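N-acetylneuraminate lyase (Fusobacterium nucleatum subsp. nucleatum ATCC 25586, PDB 5ZKA) is a lyase of the dihydrodipicolinate synthetase family, whose members are built on a TIM barrel. Local coordinates at residues Ile91-Ser96 and Cys116-Thr121; Tyr135-Val140 and Phe169-Ile174; Thr62-Met67 and Gly280-Pro285; Gly202-Leu207 and Ser221-Asn226. One frame throughout, in Å; residues are numbered along the deposited sequence.

Contact 1: residues Ile91-Ser96 and Cys116-Thr121; sequences IAQVGS and CLSAVT
Gln93 and Val120 are a worked example of a side chain carrying on where the pairing of two strands stops. OE1 of Gln93 accepts from Val120 N at 2.9 Å, and a second N-H, that of Gly95 in its own segment, reaches the same oxygen from above the amide plane. CG lies anti to the backbone N (chi1 -159°) and the chain bends at chi2, which carries the amide forward beside Ala119 and Val120. NE2 is spent on Gly59 O, so both ends of the amide are engaged and its rotation is fixed. Behind this point the backbones satisfy each other in parallel: Ala92 N gives to Cys116 O (3.0 Å), Ser118 N to Ala92 O (2.8 Å) and Val94 N to Ser118 O (2.8 Å). The hydroxyl of Ser118 is used by Ile148 O and Tyr57 OH, while its CB rests 3.7 Å from Ile91 CG2. On the face of Ala92 and Leu117, Ala92 CB and Leu117 CD2 approach to 4.4 Å, and both residues touch Val109 of helix 99-112. Strand 89-93, that helix and strand 117-120 form a right-handed beta-alpha-beta unit, the building block of a TIM barrel.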
loop_
_atom_site.group_PDB
_atom_site.type_symbol
_atom_site.label_atom_id
_atom_site.label_comp_id
_atom_site.label_asym_id
_atom_site.label_seq_id
_atom_site.Cartn_x
_atom_site.Cartn_y
_atom_site.Cartn_z
ATOM N N ILE A 91 4.062 4.143 25.406
ATOM C CA ILE A 91 3.382 5.301 24.833
ATOM C C ILE A 91 1.963 5.321 25.384
ATOM O O ILE A 91 1.291 4.282 25.408
ATOM C CB ILE A 91 3.356 5.257 23.292
ATOM C CG1 ILE A 91 4.771 5.240 22.703
ATOM C CG2 ILE A 91 2.540 6.460 22.717
ATOM C CD1 ILE A 91 4.790 4.825 21.206
ATOM N N ALA A 92 1.503 6.495 25.819
ATOM C CA ALA A 92 0.158 6.639 26.353
ATOM C C ALA A 92 -0.685 7.417 25.355
ATOM O O ALA A 92 -0.404 8.591 25.085
ATOM C CB ALA A 92 0.183 7.353 27.712
ATOM N N GLN A 93 -1.711 6.767 24.806
ATOM C CA GLN A 93 -2.659 7.433 23.915
ATOM C C GLN A 93 -3.701 8.163 24.757
ATOM O O GLN A 93 -4.448 7.525 25.506
ATOM C CB GLN A 93 -3.316 6.404 22.994
ATOM C CG GLN A 93 -3.915 6.985 21.704
ATOM C CD GLN A 93 -5.197 7.739 21.949
ATOM O OE1 GLN A 93 -5.426 8.801 21.381
ATOM N NE2 GLN A 93 -6.043 7.193 22.806
ATOM N N VAL A 94 -3.751 9.495 24.649
ATOM C CA VAL A 94 -4.629 10.311 25.480
ATOM C C VAL A 94 -5.626 11.130 24.662
ATOM O O VAL A 94 -6.381 11.921 25.229
ATOM C CB VAL A 94 -3.821 11.236 26.412
ATOM C CG1 VAL A 94 -2.928 10.411 27.346
ATOM C CG2 VAL A 94 -3.000 12.227 25.601
ATOM N N GLY A 95 -5.670 10.938 23.342
ATOM C CA GLY A 95 -6.542 11.743 22.509
ATOM C C GLY A 95 -8.011 11.433 22.718
ATOM O O GLY A 95 -8.391 10.380 23.236
ATOM N N SER A 96 -8.858 12.358 22.260
ATOM C CA SER A 96 -10.285 12.310 22.565
ATOM C C SER A 96 -10.968 13.439 21.800
ATOM O O SER A 96 -10.317 14.407 21.389
ATOM C CB SER A 96 -10.524 12.452 24.075
ATOM O OG SER A 96 -11.851 12.835 24.374
ATOM N N CYS A 116 6.156 9.477 26.717
ATOM C CA CYS A 116 5.706 9.787 25.374
ATOM C C CYS A 116 4.198 9.609 25.332
ATOM O O CYS A 116 3.668 8.630 25.876
ATOM C CB CYS A 116 6.386 8.893 24.333
ATOM S SG CYS A 116 6.013 9.409 22.642
ATOM N N LEU A 117 3.523 10.564 24.696
ATOM C CA LEU A 117 2.083 10.554 24.495
ATOM C C LEU A 117 1.771 10.254 23.040
ATOM O O LEU A 117 2.622 10.376 22.160
ATOM C CB LEU A 117 1.453 11.908 24.851
ATOM C CG LEU A 117 1.721 12.521 26.224
ATOM C CD1 LEU A 117 0.968 13.856 26.352
ATOM C CD2 LEU A 117 1.295 11.561 27.301
ATOM N N SER A 118 0.521 9.871 22.806
ATOM C CA SER A 118 -0.048 9.807 21.471
ATOM C C SER A 118 -1.463 10.351 21.557
ATOM O O SER A 118 -2.062 10.392 22.633
ATOM C CB SER A 118 -0.041 8.371 20.920
ATOM O OG SER A 118 -0.260 8.353 19.526
ATOM N N ALA A 119 -2.004 10.794 20.423
ATOM C CA ALA A 119 -3.367 11.317 20.449
ATOM C C ALA A 119 -3.986 11.152 19.072
ATOM O O ALA A 119 -3.444 11.663 18.087
ATOM C CB ALA A 119 -3.392 12.786 20.878
ATOM N N VAL A 120 -5.128 10.461 19.014
ATOM C CA VAL A 120 -5.844 10.340 17.751
ATOM C C VAL A 120 -6.283 11.729 17.282
ATOM O O VAL A 120 -6.519 12.637 18.087
ATOM C CB VAL A 120 -7.045 9.393 17.906
ATOM C CG1 VAL A 120 -8.007 9.913 18.976
ATOM C CG2 VAL A 120 -7.756 9.179 16.562
ATOM N N THR A 121 -6.373 11.909 15.964
ATOM C CA THR A 121 -6.935 13.154 15.462
ATOM C C THR A 121 -8.342 13.337 16.031
ATOM O O THR A 121 -9.109 12.371 16.109
ATOM C CB THR A 121 -6.977 13.160 13.930
ATOM O OG1 THR A 121 -7.724 12.030 13.461
ATOM C CG2 THR A 121 -5.559 13.096 13.354
#

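Contact 2: residues Tyr135-Val140 and Phe169-Ile174; sequences YYETIV and FENEKI
An Asx turn in the outer layer of the TIM barrel, at Asn171, shapes the loop between helix 162-169 and strand 174-176 where it meets Glu137 and Val140 on helix 129-143. OD1 of Asn171 takes the backbone N-H of Lys173 at 3.0 Å, and Asn171 to Ile174 form a type I beta turn, closed by the bond from Ile174 N to Asn171 O. With one end of the amide committed to its own loop, the other is left for the helix. CG is anti to the backbone N (chi1 -168°), and ND2 gives a bond of 2.8 Å to Glu137 OE2, met on the anti side of a carboxylate turned 71° from the amide plane. A water accepts from Asn171 ND2 at 3.0 Å and donates to Glu137 O at 2.8 Å, so one amide nitrogen serves both the side chain and the backbone of the same glutamate. Below this polar patch the contact is apolar. Val140 CG1 lies against the aliphatic part of Lys173, 3.6 Å from its CB, while the ammonium group goes on to Gly144 O. The other branch, Val140 CG2, crosses the Ile174 side chain at about a right angle, 4.1 Å from its CG1.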
loop_
_atom_site.group_PDB
_atom_site.type_symbol
_atom_site.label_atom_id
_atom_site.label_comp_id
_atom_site.label_asym_id
_atom_site.label_seq_id
_atom_site.Cartn_x
_atom_site.Cartn_y
_atom_site.Cartn_z
ATOM N N TYR A 135 -5.121 21.490 18.695
ATOM C CA TYR A 135 -5.326 20.369 19.608
ATOM C C TYR A 135 -4.003 19.704 19.955
ATOM O O TYR A 135 -3.678 19.524 21.134
ATOM C CB TYR A 135 -6.316 19.406 18.952
ATOM C CG TYR A 135 -6.409 17.963 19.399
ATOM C CD1 TYR A 135 -5.552 16.992 18.884
ATOM C CD2 TYR A 135 -7.435 17.549 20.241
ATOM C CE1 TYR A 135 -5.675 15.664 19.243
ATOM C CE2 TYR A 135 -7.573 16.207 20.597
ATOM C CZ TYR A 135 -6.688 15.278 20.099
ATOM O OH TYR A 135 -6.823 13.949 20.430
ATOM N N TYR A 136 -3.203 19.374 18.938
ATOM C CA TYR A 136 -1.914 18.738 19.191
ATOM C C TYR A 136 -0.986 19.664 19.960
ATOM O O TYR A 136 -0.357 19.255 20.943
ATOM C CB TYR A 136 -1.275 18.310 17.874
ATOM C CG TYR A 136 -1.858 17.008 17.370
ATOM C CD1 TYR A 136 -1.723 15.834 18.116
ATOM C CD2 TYR A 136 -2.561 16.954 16.170
ATOM C CE1 TYR A 136 -2.263 14.633 17.666
ATOM C CE2 TYR A 136 -3.100 15.764 15.714
ATOM C CZ TYR A 136 -2.948 14.610 16.474
ATOM O OH TYR A 136 -3.482 13.421 16.047
ATOM N N GLU A 137 -0.887 20.921 19.529
ATOM C CA GLU A 137 0.033 21.835 20.193
ATOM C C GLU A 137 -0.389 22.092 21.627
ATOM O O GLU A 137 0.471 22.285 22.495
ATOM C CB GLU A 137 0.131 23.148 19.413
ATOM C CG GLU A 137 0.498 22.939 17.954
ATOM C CD GLU A 137 1.660 23.789 17.505
ATOM O OE1 GLU A 137 1.419 24.904 16.997
ATOM O OE2 GLU A 137 2.813 23.331 17.653
ATOM N N THR A 138 -1.698 22.095 21.889
ATOM C CA THR A 138 -2.183 22.338 23.243
ATOM C C THR A 138 -1.820 21.184 24.170
ATOM O O THR A 138 -1.372 21.403 25.302
ATOM C CB THR A 138 -3.699 22.568 23.227
ATOM O OG1 THR A 138 -4.005 23.772 22.503
ATOM C CG2 THR A 138 -4.255 22.663 24.641
ATOM N N ILE A 139 -2.003 19.944 23.714
ATOM C CA ILE A 139 -1.632 18.818 24.566
ATOM C C ILE A 139 -0.144 18.863 24.880
ATOM O O ILE A 139 0.272 18.629 26.022
ATOM C CB ILE A 139 -2.037 17.484 23.911
ATOM C CG1 ILE A 139 -3.546 17.467 23.632
ATOM C CG2 ILE A 139 -1.629 16.316 24.816
ATOM C CD1 ILE A 139 -4.007 16.313 22.724
ATOM N N VAL A 140 0.683 19.155 23.873
ATOM C CA VAL A 140 2.130 19.216 24.089
ATOM C C VAL A 140 2.470 20.337 25.062
ATOM O O VAL A 140 3.174 20.131 26.061
ATOM C CB VAL A 140 2.859 19.392 22.745
ATOM C CG1 VAL A 140 4.329 19.704 22.967
ATOM C CG2 VAL A 140 2.685 18.145 21.883
ATOM N N PHE A 169 4.900 18.756 12.303
ATOM C CA PHE A 169 6.271 18.372 12.619
ATOM C C PHE A 169 7.209 19.558 12.827
ATOM O O PHE A 169 8.364 19.326 13.203
ATOM C CB PHE A 169 6.827 17.468 11.522
ATOM C CG PHE A 169 6.351 16.044 11.607
ATOM C CD1 PHE A 169 6.208 15.408 12.833
ATOM C CD2 PHE A 169 6.067 15.331 10.449
ATOM C CE1 PHE A 169 5.787 14.090 12.903
ATOM C CE2 PHE A 169 5.640 14.014 10.504
ATOM C CZ PHE A 169 5.499 13.389 11.726
ATOM N N GLU A 170 6.774 20.808 12.615
ATOM C CA GLU A 170 7.626 21.931 13.010
ATOM C C GLU A 170 7.774 22.026 14.523
ATOM O O GLU A 170 8.759 22.601 15.005
ATOM C CB GLU A 170 7.083 23.257 12.462
ATOM C CG GLU A 170 6.545 23.163 11.055
ATOM C CD GLU A 170 6.153 24.499 10.457
ATOM O OE1 GLU A 170 6.061 24.576 9.212
ATOM O OE2 GLU A 170 5.935 25.466 11.220
ATOM N N ASN A 171 6.822 21.476 15.274
ATOM C CA ASN A 171 6.935 21.391 16.726
ATOM C C ASN A 171 7.967 20.323 17.093
ATOM O O ASN A 171 7.797 19.143 16.764
ATOM C CB ASN A 171 5.563 21.067 17.323
ATOM C CG ASN A 171 5.511 21.247 18.838
ATOM O OD1 ASN A 171 6.440 20.878 19.559
ATOM N ND2 ASN A 171 4.395 21.784 19.327
ATOM N N GLU A 172 9.041 20.731 17.780
ATOM C CA GLU A 172 10.125 19.798 18.084
ATOM C C GLU A 172 9.700 18.670 19.021
ATOM O O GLU A 172 10.390 17.647 19.090
ATOM C CB GLU A 172 11.312 20.554 18.688
ATOM C CG GLU A 172 10.918 21.566 19.768
ATOM C CD GLU A 172 10.844 22.997 19.247
ATOM O OE1 GLU A 172 11.826 23.747 19.442
ATOM O OE2 GLU A 172 9.806 23.370 18.649
ATOM N N LYS A 173 8.594 18.823 19.746
ATOM C CA LYS A 173 8.125 17.771 20.639
ATOM C C LYS A 173 7.108 16.842 19.987
ATOM O O LYS A 173 6.702 15.856 20.616
ATOM C CB LYS A 173 7.527 18.381 21.916
ATOM C CG LYS A 173 8.594 18.878 22.896
ATOM C CD LYS A 173 8.013 19.136 24.278
ATOM C CE LYS A 173 9.080 19.616 25.235
ATOM N NZ LYS A 173 8.508 19.911 26.578
ATOM N N ILE A 174 6.682 17.126 18.759
ATOM C CA ILE A 174 5.855 16.202 17.998
ATOM C C ILE A 174 6.833 15.343 17.207
ATOM O O ILE A 174 7.316 15.748 16.148
ATOM C CB ILE A 174 4.850 16.930 17.106
ATOM C CG1 ILE A 174 3.852 17.711 17.976
ATOM C CG2 ILE A 174 4.110 15.948 16.228
ATOM C CD1 ILE A 174 2.867 18.583 17.184
HETATM O O HOH W 1 3.186 22.833 21.904
#

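Contact 3: residues Thr62-Met67 and Gly280-Pro285; sequences TGENFM and GYCRKP
OE1 of Glu64 accepts the backbone N-H of Arg283 in the hydrogen bond that joins a loop of the TIM barrel to one of the C-terminal helical part. The bond is almost straight, 174° at the hydrogen, and the nitrogen arrives nearly in line with the carboxylate C-O bond; the modelled length of 2.5 Å is shorter than usual, and its exact value is doubtful. The barrel loop follows strand 55-58, and the other lies between helices 264-274 and 291-304. Beyond CG the Glu64 side chain is extended, and it carries the carboxylate out to Cys282, whose CB is 3.5 Å from OE1. The second oxygen, OE2, makes a salt bridge with Lys269, and Lys269 also bonds Tyr281 O: a charge from helix 264-274 thus holds both partners. Thr62 OG1 hydrogen-bonds O1 of the modified lysine at position 178, so the same barrel loop also reaches that residue. Arg283 folds back over Met67. Bends at chi2 and chi3 bring its guanidinium group across the end of the 3-10 segment 65-67, with Met67 C over one face, while NH1 is held by Gly33 O and by a salt bridge to Glu72. Lower down, the two side chains slide past each other in opposite directions, and Met67 SD lies 3.9 Å from Arg283 CB.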
loop_
_atom_site.group_PDB
_atom_site.type_symbol
_atom_site.label_atom_id
_atom_site.label_comp_id
_atom_site.label_asym_id
_atom_site.label_seq_id
_atom_site.Cartn_x
_atom_site.Cartn_y
_atom_site.Cartn_z
ATOM N N THR A 62 -7.275 -0.472 20.220
ATOM C CA THR A 62 -7.265 -1.898 20.534
ATOM C C THR A 62 -7.589 -2.163 21.994
ATOM O O THR A 62 -8.148 -3.218 22.325
ATOM C CB THR A 62 -5.894 -2.477 20.191
ATOM O OG1 THR A 62 -5.619 -2.254 18.800
ATOM C CG2 THR A 62 -5.838 -3.969 20.506
ATOM N N GLY A 63 -7.241 -1.237 22.879
ATOM C CA GLY A 63 -7.591 -1.402 24.274
ATOM C C GLY A 63 -9.018 -1.041 24.602
ATOM O O GLY A 63 -9.372 -0.968 25.781
ATOM N N GLU A 64 -9.846 -0.803 23.581
ATOM C CA GLU A 64 -11.240 -0.399 23.753
ATOM C C GLU A 64 -11.343 0.941 24.485
ATOM O O GLU A 64 -12.342 1.245 25.150
ATOM C CB GLU A 64 -12.046 -1.507 24.438
ATOM C CG GLU A 64 -12.053 -2.796 23.562
ATOM C CD GLU A 64 -12.541 -4.030 24.296
ATOM O OE1 GLU A 64 -13.711 -4.051 24.739
ATOM O OE2 GLU A 64 -11.738 -4.977 24.442
ATOM N N ASN A 65 -10.307 1.761 24.307
ATOM C CA ASN A 65 -10.182 3.030 25.023
ATOM C C ASN A 65 -11.408 3.927 24.856
ATOM O O ASN A 65 -11.881 4.541 25.825
ATOM C CB ASN A 65 -8.927 3.744 24.522
ATOM C CG ASN A 65 -8.799 5.145 25.071
ATOM O OD1 ASN A 65 -9.086 6.139 24.379
ATOM N ND2 ASN A 65 -8.335 5.245 26.309
ATOM N N PHE A 66 -11.933 4.031 23.634
ATOM C CA PHE A 66 -12.995 5.004 23.400
ATOM C C PHE A 66 -14.356 4.503 23.854
ATOM O O PHE A 66 -15.341 5.242 23.737
ATOM C CB PHE A 66 -12.983 5.414 21.921
ATOM C CG PHE A 66 -11.663 5.996 21.505
ATOM C CD1 PHE A 66 -11.329 7.300 21.865
ATOM C CD2 PHE A 66 -10.710 5.215 20.867
ATOM C CE1 PHE A 66 -10.097 7.832 21.535
ATOM C CE2 PHE A 66 -9.470 5.740 20.541
ATOM C CZ PHE A 66 -9.171 7.053 20.867
ATOM N N MET A 67 -14.416 3.292 24.422
ATOM C CA MET A 67 -15.639 2.737 24.985
ATOM C C MET A 67 -15.722 2.872 26.503
ATOM O O MET A 67 -16.736 2.475 27.085
ATOM C CB MET A 67 -15.772 1.260 24.590
ATOM C CG MET A 67 -16.296 1.048 23.168
ATOM S SD MET A 67 -16.549 -0.703 22.790
ATOM C CE MET A 67 -14.901 -1.159 22.328
ATOM N N GLY A 280 -10.328 -11.927 29.689
ATOM C CA GLY A 280 -11.616 -11.313 30.024
ATOM C C GLY A 280 -12.561 -11.149 28.839
ATOM O O GLY A 280 -12.495 -11.879 27.843
ATOM N N TYR A 281 -13.458 -10.169 28.955
ATOM C CA TYR A 281 -14.491 -9.881 27.967
ATOM C C TYR A 281 -14.200 -8.565 27.264
ATOM O O TYR A 281 -13.326 -7.797 27.667
ATOM C CB TYR A 281 -15.881 -9.808 28.616
ATOM C CG TYR A 281 -16.269 -11.056 29.380
ATOM C CD1 TYR A 281 -16.569 -12.238 28.711
ATOM C CD2 TYR A 281 -16.322 -11.055 30.761
ATOM C CE1 TYR A 281 -16.917 -13.385 29.406
ATOM C CE2 TYR A 281 -16.669 -12.196 31.462
ATOM C CZ TYR A 281 -16.964 -13.357 30.778
ATOM O OH TYR A 281 -17.312 -14.490 31.477
ATOM N N CYS A 282 -14.950 -8.315 26.191
ATOM C CA CYS A 282 -14.924 -7.024 25.523
ATOM C C CYS A 282 -16.003 -6.126 26.113
ATOM O O CYS A 282 -16.966 -6.599 26.721
ATOM C CB CYS A 282 -15.151 -7.179 24.020
ATOM S SG CYS A 282 -13.823 -8.051 23.152
ATOM N N ARG A 283 -15.846 -4.818 25.899
ATOM C CA ARG A 283 -16.833 -3.857 26.395
ATOM C C ARG A 283 -18.116 -3.959 25.576
ATOM O O ARG A 283 -18.067 -4.010 24.344
ATOM C CB ARG A 283 -16.275 -2.433 26.318
ATOM C CG ARG A 283 -15.307 -2.047 27.442
ATOM C CD ARG A 283 -16.025 -1.927 28.790
ATOM N NE ARG A 283 -16.898 -0.748 28.827
ATOM C CZ ARG A 283 -16.877 0.190 29.771
ATOM N NH1 ARG A 283 -16.050 0.088 30.808
ATOM N NH2 ARG A 283 -17.710 1.223 29.691
ATOM N N LYS A 284 -19.266 -3.984 26.248
ATOM C CA LYS A 284 -20.515 -3.904 25.509
ATOM C C LYS A 284 -20.554 -2.587 24.736
ATOM O O LYS A 284 -20.023 -1.576 25.201
ATOM C CB LYS A 284 -21.710 -4.006 26.446
ATOM C CG LYS A 284 -21.915 -5.400 27.005
ATOM C CD LYS A 284 -23.029 -5.417 28.013
ATOM C CE LYS A 284 -22.817 -6.529 29.021
ATOM N NZ LYS A 284 -23.846 -6.489 30.091
ATOM N N PRO A 285 -21.179 -2.566 23.547
ATOM C CA PRO A 285 -21.980 -3.631 22.934
ATOM C C PRO A 285 -21.199 -4.606 22.050
ATOM O O PRO A 285 -21.846 -5.243 21.211
ATOM C CB PRO A 285 -22.974 -2.851 22.066
ATOM C CG PRO A 285 -22.203 -1.582 21.679
ATOM C CD PRO A 285 -21.023 -1.424 22.629
#

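Contact 4: residues Gly202-Leu207 and Ser221-Asn226; sequences GFDEML and STYNIN. With EDO (1,2-ethanediol), chain E.
The loops that follow the neighbouring strands 200-201 and 217-220 of the TIM barrel come nearest at Asp204 and Thr222, whose CA atoms are 6.9 Å apart, a short 3-10 turn facing the start of helix 223-237. Asp204 supplies nearly all of the chemistry between them. Its OD2 accepts from Thr222 N at 2.9 Å, nearly in line with the C-O bond, and from the hydroxyl of the same residue. For that second bond the model puts Thr222 OG1 only 2.4 Å from OD2, a length that should be treated as doubtful. The hydroxyl gets there because OG1 sits between the backbone N and the carbonyl carbon (chi1 68°), turned toward the aspartate. The carboxylate also stacks on the Tyr223 ring, with the planes 9° apart and OD2 over one face, displaced toward the rim. OD1 is served by two waters. One lies 2.6 Å from OD1, to which it probably donates, and is hydrogen-bonded to Tyr223 OH; the other is a longer bridge that accepts from Ser221 N at 3.0 Å. Leu207 closes the tyrosine end, with CD2 3.9 Å from Tyr223 OH. Glu205 packs on an aromatic side chain of the other subunit. A 1,2-ethanediol, probably left by the crystallisation liquor, takes the Asp204 N-H on its O1, which in turn donates to Glu205 OE1 at 2.7 Å.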
loop_
_atom_site.group_PDB
_atom_site.type_symbol
_atom_site.label_atom_id
_atom_site.label_comp_id
_atom_site.label_asym_id
_atom_site.label_seq_id
_atom_site.Cartn_x
_atom_site.Cartn_y
_atom_site.Cartn_z
ATOM N N GLY A 202 0.937 1.084 11.348
ATOM C CA GLY A 202 -0.230 0.702 12.119
ATOM C C GLY A 202 -1.020 -0.464 11.556
ATOM O O GLY A 202 -2.039 -0.862 12.126
ATOM N N PHE A 203 -0.543 -1.038 10.455
ATOM C CA PHE A 203 -1.252 -2.075 9.703
ATOM C C PHE A 203 -0.407 -3.349 9.731
ATOM O O PHE A 203 0.519 -3.499 8.927
ATOM C CB PHE A 203 -1.507 -1.577 8.279
ATOM C CG PHE A 203 -0.421 -0.639 7.772
ATOM C CD1 PHE A 203 0.895 -1.066 7.688
ATOM C CD2 PHE A 203 -0.712 0.668 7.409
ATOM C CE1 PHE A 203 1.894 -0.227 7.248
ATOM C CE2 PHE A 203 0.295 1.516 6.962
ATOM C CZ PHE A 203 1.598 1.062 6.884
ATOM N N ASP A 204 -0.723 -4.267 10.663
ATOM C CA ASP A 204 0.129 -5.424 10.914
ATOM C C ASP A 204 0.274 -6.285 9.676
ATOM O O ASP A 204 1.309 -6.932 9.481
ATOM C CB ASP A 204 -0.462 -6.299 12.017
ATOM C CG ASP A 204 -0.675 -5.553 13.323
ATOM O OD1 ASP A 204 -0.643 -4.308 13.310
ATOM O OD2 ASP A 204 -0.892 -6.234 14.354
ATOM N N GLU A 205 -0.770 -6.332 8.854
ATOM C CA GLU A 205 -0.765 -7.186 7.677
ATOM C C GLU A 205 0.040 -6.588 6.533
ATOM O O GLU A 205 0.150 -7.222 5.481
ATOM C CB GLU A 205 -2.205 -7.466 7.226
ATOM C CG GLU A 205 -2.967 -6.277 6.660
ATOM C CD GLU A 205 -3.547 -5.356 7.723
ATOM O OE1 GLU A 205 -3.362 -5.613 8.939
ATOM O OE2 GLU A 205 -4.216 -4.382 7.324
ATOM N N MET A 206 0.582 -5.379 6.707
ATOM C CA MET A 206 1.444 -4.738 5.718
ATOM C C MET A 206 2.776 -4.314 6.335
ATOM O O MET A 206 3.389 -3.336 5.907
ATOM C CB MET A 206 0.726 -3.559 5.077
ATOM C CG MET A 206 -0.641 -3.988 4.542
ATOM S SD MET A 206 -1.491 -2.722 3.578
ATOM C CE MET A 206 -1.820 -1.504 4.837
ATOM N N LEU A 207 3.252 -5.078 7.326
ATOM C CA LEU A 207 4.487 -4.725 8.021
ATOM C C LEU A 207 5.694 -4.790 7.093
ATOM O O LEU A 207 6.566 -3.916 7.132
ATOM C CB LEU A 207 4.686 -5.659 9.219
ATOM C CG LEU A 207 5.951 -5.456 10.058
ATOM C CD1 LEU A 207 6.056 -4.010 10.567
ATOM C CD2 LEU A 207 5.935 -6.419 11.243
ATOM N N SER A 221 -2.387 -4.508 17.074
ATOM C CA SER A 221 -3.140 -5.381 17.976
ATOM C C SER A 221 -2.681 -6.828 17.890
ATOM O O SER A 221 -2.742 -7.561 18.887
ATOM C CB SER A 221 -4.626 -5.320 17.642
ATOM O OG SER A 221 -4.846 -5.671 16.281
ATOM N N THR A 222 -2.264 -7.283 16.710
ATOM C CA THR A 222 -1.960 -8.710 16.622
ATOM C C THR A 222 -0.657 -9.072 17.309
ATOM O O THR A 222 -0.410 -10.261 17.549
ATOM C CB THR A 222 -1.915 -9.177 15.165
ATOM O OG1 THR A 222 -0.785 -8.600 14.498
ATOM C CG2 THR A 222 -3.198 -8.784 14.439
ATOM N N TYR A 223 0.162 -8.087 17.669
ATOM C CA TYR A 223 1.424 -8.401 18.312
ATOM C C TYR A 223 1.215 -8.918 19.729
ATOM O O TYR A 223 2.144 -9.501 20.297
ATOM C CB TYR A 223 2.336 -7.164 18.289
ATOM C CG TYR A 223 2.489 -6.575 16.893
ATOM C CD1 TYR A 223 2.441 -7.388 15.758
ATOM C CD2 TYR A 223 2.628 -5.209 16.703
ATOM C CE1 TYR A 223 2.553 -6.850 14.469
ATOM C CE2 TYR A 223 2.740 -4.664 15.417
ATOM C CZ TYR A 223 2.705 -5.483 14.312
ATOM O OH TYR A 223 2.817 -4.932 13.049
ATOM N N ASN A 224 0.008 -8.737 20.292
ATOM C CA ASN A 224 -0.325 -9.347 21.580
ATOM C C ASN A 224 -0.162 -10.865 21.535
ATOM O O ASN A 224 0.107 -11.490 22.564
ATOM C CB ASN A 224 -1.766 -9.006 21.982
ATOM C CG ASN A 224 -1.934 -7.566 22.470
ATOM O OD1 ASN A 224 -1.668 -7.258 23.630
ATOM N ND2 ASN A 224 -2.405 -6.679 21.581
ATOM N N ILE A 225 -0.348 -11.473 20.364
ATOM C CA ILE A 225 -0.223 -12.923 20.227
ATOM C C ILE A 225 0.748 -13.344 19.139
ATOM O O ILE A 225 1.190 -14.514 19.135
ATOM C CB ILE A 225 -1.608 -13.558 19.970
ATOM C CG1 ILE A 225 -2.252 -12.922 18.729
ATOM C CG2 ILE A 225 -2.519 -13.385 21.180
ATOM C CD1 ILE A 225 -3.458 -13.697 18.209
ATOM N N ASN A 226 1.098 -12.475 18.187
ATOM C CA ASN A 226 1.964 -12.841 17.068
ATOM C C ASN A 226 3.219 -11.967 17.013
ATOM O O ASN A 226 3.802 -11.768 15.942
ATOM C CB ASN A 226 1.191 -12.770 15.750
ATOM C CG ASN A 226 1.941 -13.420 14.598
ATOM O OD1 ASN A 226 2.476 -14.530 14.730
ATOM N ND2 ASN A 226 1.997 -12.723 13.460
HETATM C C1 EDO E . -4.265 -5.908 12.134
HETATM O O1 EDO E . -3.770 -4.760 11.496
HETATM C C2 EDO E . -5.704 -6.158 11.696
HETATM O O2 EDO E . -6.498 -5.088 12.132
HETATM O O HOH W 2 1.382 -2.709 12.843
HETATM O O HOH W 3 -3.351 -3.113 14.594
#

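The four contacts sample one barrel from its wall to its outer layer. Contacts 1 and 4 are buried and each joins neighbouring strands or the loops after them, yet backbone pairing dominates the first and one carboxylate with its waters the second. Contact 2 is partly buried and contact 3 lies at the surface; each has one direct hydrogen bond, between two side chains in contact 2, which adds apolar contacts, and from a backbone N-H to a carboxylate in contact 3. Contacts 1 and 2 share the unit of strand 117-120 and helix 129-143: Tyr136 OH probably bonds Ala119 O. Contact 3 reaches both buried contacts, with Phe66 packing on Val120 and Thr62 on Ser221, whereas contacts 1 and 4 stay about 11 Å apart at their nearest atoms.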